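PDB 3F6V: possible transcriptional regulator, ArsR family protein from Rhodococcus sp. RHA1, which probably binds DNA as a dimeric winged-helix transcriptional regulator of the ArsR family. Local coordinates for residues D50-A55 and Q121-F126; V64-T68 and Y111-D115. All blocks are in the same frame, centred on the assembly; numbering follows the deposited sequence.

Contact 1: residues D50-A55 and Q121-F126; sequences DQLEVA and QLRALF
L52 at the start of helix 51-55 packs into the notch between L122, L125 and F126 on helix 116-129. The two short helical segments cross nearly at right angles, -101°, with their axes 9.1 Å apart, a spacing that suits medium-sized aliphatic side chains. CD1 of L122, in the modelled conformer, packs 3.7 Å from CB of L52. The two leucine side chains cross roughly perpendicularly. L122 reaches this spot because its CG stands anti to the backbone N (chi1 173°), and its second methyl, CD2, lies 3.8 Å from CB of A55; the small alanine lets the branched end of the leucine settle close to the helix. At about a right angle to the L122 contact, CB of L52 packs 4.0 Å from CB of L125. L52 CD1 meets the edge of the F126 ring, 4.2 Å from F126 CD1.

L125 CD1 reaches the first turn, where the leucine crosses the bent Q51 side chain at about a right angle, 3.5 Å from Q51 OE1. Q51 CB also lies against L122 and L125, and NE2 makes a weak hydrogen bond to A98 O. The amide of Q51 continues past L125 to lie alongside Q121, bringing Q51 CD within 4.0 Å of Q121 CB. D50 N-caps the helix: its OD1 takes the N-H of E53 in a nearly straight bond of 2.8 Å (168°), and OD2 forms a salt bridge to R61 of the second subunit. F126 also stacks on F126 of that subunit. The surfaces that meet between the helices are therefore mainly apolar and shape-driven, while D50 carries polar bonds at the helix start, one of them to the second subunit.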
ATOM      1  N   ASP A  50       4.772   5.355  -7.359  1.00 24.46           N
ATOM      2  CA  ASP A  50       3.429   5.472  -6.878  1.00 21.70           C
ATOM      3  C   ASP A  50       3.463   5.621  -5.344  1.00 19.03           C
ATOM      4  O   ASP A  50       4.037   4.764  -4.670  1.00 18.59           O
ATOM      5  CB  ASP A  50       2.687   4.178  -7.310  1.00 21.69           C
ATOM      6  CG  ASP A  50       1.268   4.108  -6.814  1.00 20.04           C
ATOM      7  OD1 ASP A  50       1.066   3.915  -5.604  1.00 17.98           O
ATOM      8  OD2 ASP A  50       0.337   4.183  -7.657  1.00 23.86           O
ATOM      9  N   GLN A  51       2.846   6.661  -4.773  1.00 17.39           N
ATOM     10  CA  GLN A  51       3.009   6.965  -3.352  1.00 17.17           C
ATOM     11  C   GLN A  51       2.432   5.872  -2.512  1.00 15.24           C
ATOM     12  O   GLN A  51       2.901   5.649  -1.401  1.00 16.01           O
ATOM     13  CB  GLN A  51       2.286   8.267  -2.948  1.00 16.22           C
ATOM     14  CG  GLN A  51       2.970   9.548  -3.405  1.00 17.92           C
ATOM     15  CD  GLN A  51       2.622   9.977  -4.773  1.00 19.71           C
ATOM     16  OE1 GLN A  51       1.869   9.320  -5.506  1.00 21.67           O
ATOM     17  NE2 GLN A  51       3.145  11.113  -5.138  1.00 28.63           N
ATOM     18  N   LEU A  52       1.314   5.263  -2.956  1.00 14.49           N
ATOM     19  CA  LEU A  52       0.696   4.248  -2.161  1.00 14.24           C
ATOM     20  C   LEU A  52       1.536   2.976  -2.154  1.00 14.00           C
ATOM     21  O   LEU A  52       1.735   2.389  -1.118  1.00 13.48           O
ATOM     22  CB  LEU A  52      -0.729   4.025  -2.681  1.00 13.94           C
ATOM     23  CG  LEU A  52      -1.504   2.886  -2.008  1.00 13.64           C
ATOM     24  CD1 LEU A  52      -1.627   3.004  -0.519  1.00 17.02           C
ATOM     25  CD2 LEU A  52      -2.880   2.911  -2.612  1.00 16.21           C
ATOM     26  N   GLU A  53       2.056   2.564  -3.301  1.00 13.58           N
ATOM     27  CA  GLU A  53       2.942   1.409  -3.340  1.00 12.76           C
ATOM     28  C   GLU A  53       4.163   1.639  -2.434  1.00 12.21           C
ATOM     29  O   GLU A  53       4.534   0.771  -1.660  1.00 13.42           O
ATOM     30  CB  GLU A  53       3.361   1.125  -4.779  1.00 14.98           C
ATOM     31  CG  GLU A  53       4.303  -0.033  -4.931  1.00 17.21           C
ATOM     32  CD  GLU A  53       4.696  -0.286  -6.384  1.00 22.70           C
ATOM     33  OE1 GLU A  53       4.616   0.638  -7.221  1.00 24.60           O
ATOM     34  OE2 GLU A  53       5.127  -1.427  -6.660  1.00 26.10           O
ATOM     35  N   VAL A  54       4.785   2.809  -2.539  1.00 12.22           N
ATOM     36  CA  VAL A  54       5.978   3.094  -1.716  1.00 12.36           C
ATOM     37  C   VAL A  54       5.659   3.132  -0.229  1.00 11.27           C
ATOM     38  O   VAL A  54       6.363   2.524   0.613  1.00 12.53           O
ATOM     39  CB  VAL A  54       6.608   4.437  -2.160  1.00 12.06           C
ATOM     40  CG1 VAL A  54       7.632   4.948  -1.118  1.00 13.73           C
ATOM     41  CG2 VAL A  54       7.256   4.233  -3.519  1.00 13.71           C
ATOM     42  N   ALA A  55       4.596   3.828   0.101  1.00 11.87           N
ATOM     43  CA  ALA A  55       4.258   4.025   1.520  1.00 12.51           C
ATOM     44  C   ALA A  55       3.852   2.752   2.217  1.00 11.82           C
ATOM     45  O   ALA A  55       3.997   2.630   3.432  1.00 14.22           O
ATOM     46  CB  ALA A  55       3.167   5.057   1.696  1.00 15.20           C
ATOM     47  N   GLN A 121      -1.683  13.087  -2.004  1.00 11.77           N
ATOM     48  CA  GLN A 121      -1.757  12.180  -3.162  0.50 12.88           C
ATOM     49  C   GLN A 121      -1.875  10.735  -2.708  1.00 12.38           C
ATOM     50  O   GLN A 121      -2.646   9.957  -3.296  1.00 13.42           O
ATOM     51  CB  GLN A 121      -0.570  12.349  -4.085  0.50 13.49           C
ATOM     52  CG  GLN A 121      -0.493  13.687  -4.753  0.50 17.00           C
ATOM     53  CD  GLN A 121      -1.767  14.093  -5.461  0.50 19.18           C
ATOM     54  OE1 GLN A 121      -2.212  15.236  -5.343  0.50 23.02           O
ATOM     55  NE2 GLN A 121      -2.374  13.158  -6.198  0.50 18.41           N
ATOM     56  N   LEU A 122      -1.178  10.350  -1.633  1.00 11.94           N
ATOM     57  CA  LEU A 122      -1.326   9.029  -1.060  0.50 11.54           C
ATOM     58  C   LEU A 122      -2.802   8.753  -0.697  1.00 10.95           C
ATOM     59  O   LEU A 122      -3.351   7.689  -1.052  1.00 11.98           O
ATOM     60  CB  LEU A 122      -0.390   8.949   0.143  0.50 11.48           C
ATOM     61  CG  LEU A 122      -0.515   7.698   0.964  0.50 10.80           C
ATOM     62  CD1 LEU A 122      -0.308   6.534   0.018  0.50 11.10           C
ATOM     63  CD2 LEU A 122       0.520   7.720   2.094  0.50 11.99           C
ATOM     64  N   ARG A 123      -3.423   9.686   0.022  1.00 11.44           N
ATOM     65  CA  ARG A 123      -4.794   9.488   0.449  0.50 12.26           C
ATOM     66  C   ARG A 123      -5.716   9.412  -0.766  1.00 12.27           C
ATOM     67  O   ARG A 123      -6.626   8.560  -0.781  1.00 13.11           O
ATOM     68  CB  ARG A 123      -5.225  10.575   1.433  0.50 12.25           C
ATOM     69  CG  ARG A 123      -6.581  10.314   2.114  0.50 14.88           C
ATOM     70  CD  ARG A 123      -6.587   9.048   2.893  0.50 17.65           C
ATOM     71  NE  ARG A 123      -7.828   8.310   2.666  0.50 18.51           N
ATOM     72  CZ  ARG A 123      -8.303   7.424   3.533  0.50 21.33           C
ATOM     73  NH1 ARG A 123      -7.653   7.205   4.677  0.50 20.54           N
ATOM     74  NH2 ARG A 123      -9.433   6.787   3.296  0.50 27.55           N
ATOM     75  N   ALA A 124      -5.455  10.245  -1.786  1.00 12.76           N
ATOM     76  CA  ALA A 124      -6.273  10.199  -3.037  1.00 12.07           C
ATOM     77  C   ALA A 124      -6.137   8.830  -3.708  1.00 11.48           C
ATOM     78  O   ALA A 124      -7.149   8.277  -4.174  1.00 12.76           O
ATOM     79  CB  ALA A 124      -5.919  11.329  -3.992  1.00 13.92           C
ATOM     80  N   LEU A 125      -4.924   8.282  -3.762  1.00 11.05           N
ATOM     81  CA  LEU A 125      -4.734   6.979  -4.405  1.00 11.58           C
ATOM     82  C   LEU A 125      -5.485   5.918  -3.636  1.00 11.07           C
ATOM     83  O   LEU A 125      -6.112   5.036  -4.238  1.00 11.71           O
ATOM     84  CB  LEU A 125      -3.250   6.600  -4.480  1.00 12.03           C
ATOM     85  CG  LEU A 125      -2.448   7.455  -5.451  1.00 11.12           C
ATOM     86  CD1 LEU A 125      -0.979   7.218  -5.249  1.00 14.85           C
ATOM     87  CD2 LEU A 125      -2.841   7.195  -6.896  1.00 14.19           C
ATOM     88  N   PHE A 126      -5.441   5.957  -2.301  1.00 11.03           N
ATOM     89  CA  PHE A 126      -6.146   4.917  -1.563  1.00 11.95           C
ATOM     90  C   PHE A 126      -7.650   5.060  -1.727  1.00 12.12           C
ATOM     91  O   PHE A 126      -8.368   4.041  -1.871  1.00 13.82           O
ATOM     92  CB  PHE A 126      -5.782   4.918  -0.048  1.00 13.05           C
ATOM     93  CG  PHE A 126      -6.370   3.723   0.637  1.00 14.75           C
ATOM     94  CD1 PHE A 126      -5.703   2.506   0.569  1.00 16.86           C
ATOM     95  CD2 PHE A 126      -7.598   3.831   1.276  1.00 18.63           C
ATOM     96  CE1 PHE A 126      -6.274   1.331   1.123  1.00 20.05           C
ATOM     97  CE2 PHE A 126      -8.176   2.665   1.856  1.00 19.78           C
ATOM     98  CZ  PHE A 126      -7.490   1.446   1.768  1.00 18.53           C
TER

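Contact 2: residues V64-T68 and Y111-D115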
ATOM      1  N   VAL A  64       6.448   6.868   8.546  1.00 12.66           N
ATOM      2  CA  VAL A  64       5.478   7.929   8.333  1.00 12.58           C
ATOM      3  C   VAL A  64       4.714   8.234   9.640  1.00 13.28           C
ATOM      4  O   VAL A  64       4.526   9.415   9.980  1.00 14.27           O
ATOM      5  CB  VAL A  64       4.532   7.547   7.128  1.00 12.68           C
ATOM      6  CG1 VAL A  64       3.273   8.384   7.134  1.00 13.03           C
ATOM      7  CG2 VAL A  64       5.312   7.706   5.808  1.00 15.25           C
ATOM      8  N   GLN A  65       4.266   7.187  10.357  1.00 12.74           N
ATOM      9  CA  GLN A  65       3.608   7.414  11.664  1.00 13.47           C
ATOM     10  C   GLN A  65       4.507   8.133  12.646  1.00 14.68           C
ATOM     11  O   GLN A  65       4.060   9.098  13.283  1.00 15.86           O
ATOM     12  CB  GLN A  65       3.200   6.107  12.266  1.00 14.08           C
ATOM     13  CG  GLN A  65       2.050   5.456  11.493  1.00 14.80           C
ATOM     14  CD  GLN A  65       1.615   4.213  12.174  1.00 15.21           C
ATOM     15  OE1 GLN A  65       2.458   3.499  12.767  1.00 20.18           O
ATOM     16  NE2 GLN A  65       0.306   3.921  12.125  1.00 15.68           N
ATOM     17  N   LEU A  66       5.757   7.703  12.740  1.00 14.44           N
ATOM     18  CA  LEU A  66       6.677   8.344  13.666  1.00 14.68           C
ATOM     19  C   LEU A  66       6.841   9.827  13.367  1.00 13.66           C
ATOM     20  O   LEU A  66       6.915  10.668  14.288  1.00 16.14           O
ATOM     21  CB  LEU A  66       8.013   7.623  13.682  1.00 15.20           C
ATOM     22  CG  LEU A  66       8.015   6.253  14.315  1.00 16.35           C
ATOM     23  CD1 LEU A  66       9.285   5.498  13.942  1.00 19.01           C
ATOM     24  CD2 LEU A  66       7.839   6.308  15.854  1.00 18.75           C
ATOM     25  N   LEU A  67       6.913  10.193  12.108  1.00 12.83           N
ATOM     26  CA  LEU A  67       7.107  11.571  11.720  1.00 12.14           C
ATOM     27  C   LEU A  67       5.903  12.466  12.008  1.00 12.40           C
ATOM     28  O   LEU A  67       6.011  13.705  11.885  1.00 12.99           O
ATOM     29  CB  LEU A  67       7.528  11.631  10.234  1.00 12.73           C
ATOM     30  CG  LEU A  67       8.952  11.163  10.005  1.00 12.80           C
ATOM     31  CD1 LEU A  67       9.150  11.040   8.469  1.00 13.77           C
ATOM     32  CD2 LEU A  67       9.970  12.164  10.601  1.00 15.77           C
ATOM     33  N   THR A  68       4.768  11.886  12.383  1.00 13.18           N
ATOM     34  CA  THR A  68       3.606  12.743  12.712  1.00 13.88           C
ATOM     35  C   THR A  68       3.819  13.580  13.967  1.00 13.78           C
ATOM     36  O   THR A  68       3.124  14.560  14.148  1.00 13.83           O
ATOM     37  CB  THR A  68       2.282  11.964  12.855  1.00 13.03           C
ATOM     38  OG1 THR A  68       2.390  11.003  13.897  1.00 14.89           O
ATOM     39  CG2 THR A  68       1.888  11.272  11.505  1.00 14.57           C
ATOM     40  N   TYR A 111      17.618  15.789   8.996  1.00 14.07           N
ATOM     41  CA  TYR A 111      16.250  15.758   9.499  1.00 13.48           C
ATOM     42  C   TYR A 111      15.266  15.436   8.390  1.00 12.90           C
ATOM     43  O   TYR A 111      15.452  15.880   7.250  1.00 14.81           O
ATOM     44  CB  TYR A 111      15.876  17.127  10.035  1.00 15.04           C
ATOM     45  CG  TYR A 111      16.602  17.529  11.295  1.00 13.25           C
ATOM     46  CD1 TYR A 111      16.127  17.188  12.560  1.00 15.03           C
ATOM     47  CD2 TYR A 111      17.777  18.252  11.207  1.00 16.86           C
ATOM     48  CE1 TYR A 111      16.778  17.618  13.737  1.00 15.08           C
ATOM     49  CE2 TYR A 111      18.464  18.649  12.348  1.00 15.11           C
ATOM     50  CZ  TYR A 111      17.974  18.333  13.585  1.00 14.69           C
ATOM     51  OH  TYR A 111      18.686  18.743  14.719  1.00 17.04           O
ATOM     52  N   TYR A 112      14.227  14.684   8.729  1.00 12.30           N
ATOM     53  CA  TYR A 112      13.134  14.390   7.786  1.00 11.67           C
ATOM     54  C   TYR A 112      11.825  14.831   8.389  1.00 11.57           C
ATOM     55  O   TYR A 112      11.626  14.755   9.587  1.00 13.27           O
ATOM     56  CB  TYR A 112      13.090  12.895   7.486  1.00 13.10           C
ATOM     57  CG  TYR A 112      14.131  12.507   6.458  1.00 14.00           C
ATOM     58  CD1 TYR A 112      13.876  12.657   5.088  1.00 15.35           C
ATOM     59  CD2 TYR A 112      15.377  12.058   6.854  1.00 15.76           C
ATOM     60  CE1 TYR A 112      14.836  12.362   4.145  1.00 15.86           C
ATOM     61  CE2 TYR A 112      16.383  11.728   5.903  1.00 16.93           C
ATOM     62  CZ  TYR A 112      16.102  11.920   4.550  1.00 16.42           C
ATOM     63  OH  TYR A 112      17.038  11.601   3.597  1.00 20.30           O
ATOM     64  N   ARG A 113      10.913  15.283   7.535  1.00 12.61           N
ATOM     65  CA  ARG A 113       9.579  15.695   7.949  1.00 11.59           C
ATOM     66  C   ARG A 113       8.572  15.255   6.872  1.00 11.94           C
ATOM     67  O   ARG A 113       8.922  15.112   5.698  1.00 12.04           O
ATOM     68  CB  ARG A 113       9.532  17.219   8.136  1.00 12.60           C
ATOM     69  CG  ARG A 113       9.694  18.029   6.849  1.00 14.02           C
ATOM     70  CD  ARG A 113       9.903  19.505   7.248  1.00 14.74           C
ATOM     71  NE  ARG A 113       9.895  20.400   6.091  1.00 16.24           N
ATOM     72  CZ  ARG A 113      10.946  20.643   5.306  1.00 15.17           C
ATOM     73  NH1 ARG A 113      12.146  20.088   5.562  1.00 16.79           N
ATOM     74  NH2 ARG A 113      10.820  21.496   4.288  1.00 17.58           N
ATOM     75  N   LEU A 114       7.330  15.081   7.295  1.00 12.04           N
ATOM     76  CA  LEU A 114       6.271  14.720   6.348  1.00 12.44           C
ATOM     77  C   LEU A 114       5.950  15.853   5.421  1.00 13.02           C
ATOM     78  O   LEU A 114       5.962  17.034   5.825  1.00 13.30           O
ATOM     79  CB  LEU A 114       4.991  14.291   7.102  1.00 12.47           C
ATOM     80  CG  LEU A 114       5.136  12.935   7.801  1.00 12.72           C
ATOM     81  CD1 LEU A 114       4.055  12.695   8.802  1.00 15.04           C
ATOM     82  CD2 LEU A 114       5.217  11.813   6.805  1.00 15.52           C
ATOM     83  N   ASP A 115       5.648  15.513   4.146  1.00 11.61           N
ATOM     84  CA  ASP A 115       5.219  16.506   3.176  1.00 11.86           C
ATOM     85  C   ASP A 115       3.705  16.353   2.929  1.00 11.59           C
ATOM     86  O   ASP A 115       3.285  15.350   2.302  1.00 12.13           O
ATOM     87  CB  ASP A 115       5.981  16.299   1.869  1.00 12.04           C
ATOM     88  CG  ASP A 115       5.732  17.390   0.876  1.00 13.60           C
ATOM     89  OD1 ASP A 115       4.736  18.155   1.037  1.00 16.78           O
ATOM     90  OD2 ASP A 115       6.593  17.521  -0.048  1.00 15.93           O
TER
HETATM   91  O   HOH W   1       7.039  15.478  10.109  1.00 13.98           O
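L114, near the end of a wing strand of the winged-helix fold, lays its branched side chain against V64, L67 and T68. Its CG sits 3.7 Å from CB of L67. CD1 of L114 lies 3.7 Å from CG2 of T68 and also reaches the carbonyl O of V64, whereas CD2 approaches CG1 of V64 at 4.0 Å, the valine and leucine crossing at about a right angle. A branched aliphatic residue suits this buried place, since L114 spreads its two methyls over V64 and T68. L67 answers with CD2, set 3.2 Å from the carbonyl O of Y112, a tight approach of methyl to backbone.

In the next shell, L77 of helix 74-78 packs on L67, and L134 and L137 of the second subunit cover V64, T68 and L114. Y112 is held in the sheet by backbone bonding to Q72, and its ring packs on L92 and T96 of helix 85-97. T68 is tied back to Q65: its OG1 and N both donate to the carbonyl O of Q65, the hydroxyl at 2.6 Å. Between the backbones, one water donates to L67 O at 2.7 Å and accepts from L114 N at 2.9 Å.

Contact 2 is nested within the chain loop that contact 1 closes: helix 51-55 leads into helix 58-66, and strand 109-114 runs on into helix 116-129. Each contact thus pairs one element from the N-terminal helices with one from the last strand and the helix after it. Their centres are 15 Å apart and their nearest atoms about 5 Å, so they do not touch. All four segments belong to the one ArsR-type region: contact 1 holds helix 51-55 on helix 116-129, and contact 2 sets helix 58-66 against the wing strand. Both contacts also touch the second subunit, consistent with intrachain packing that helps shape the dimer interface.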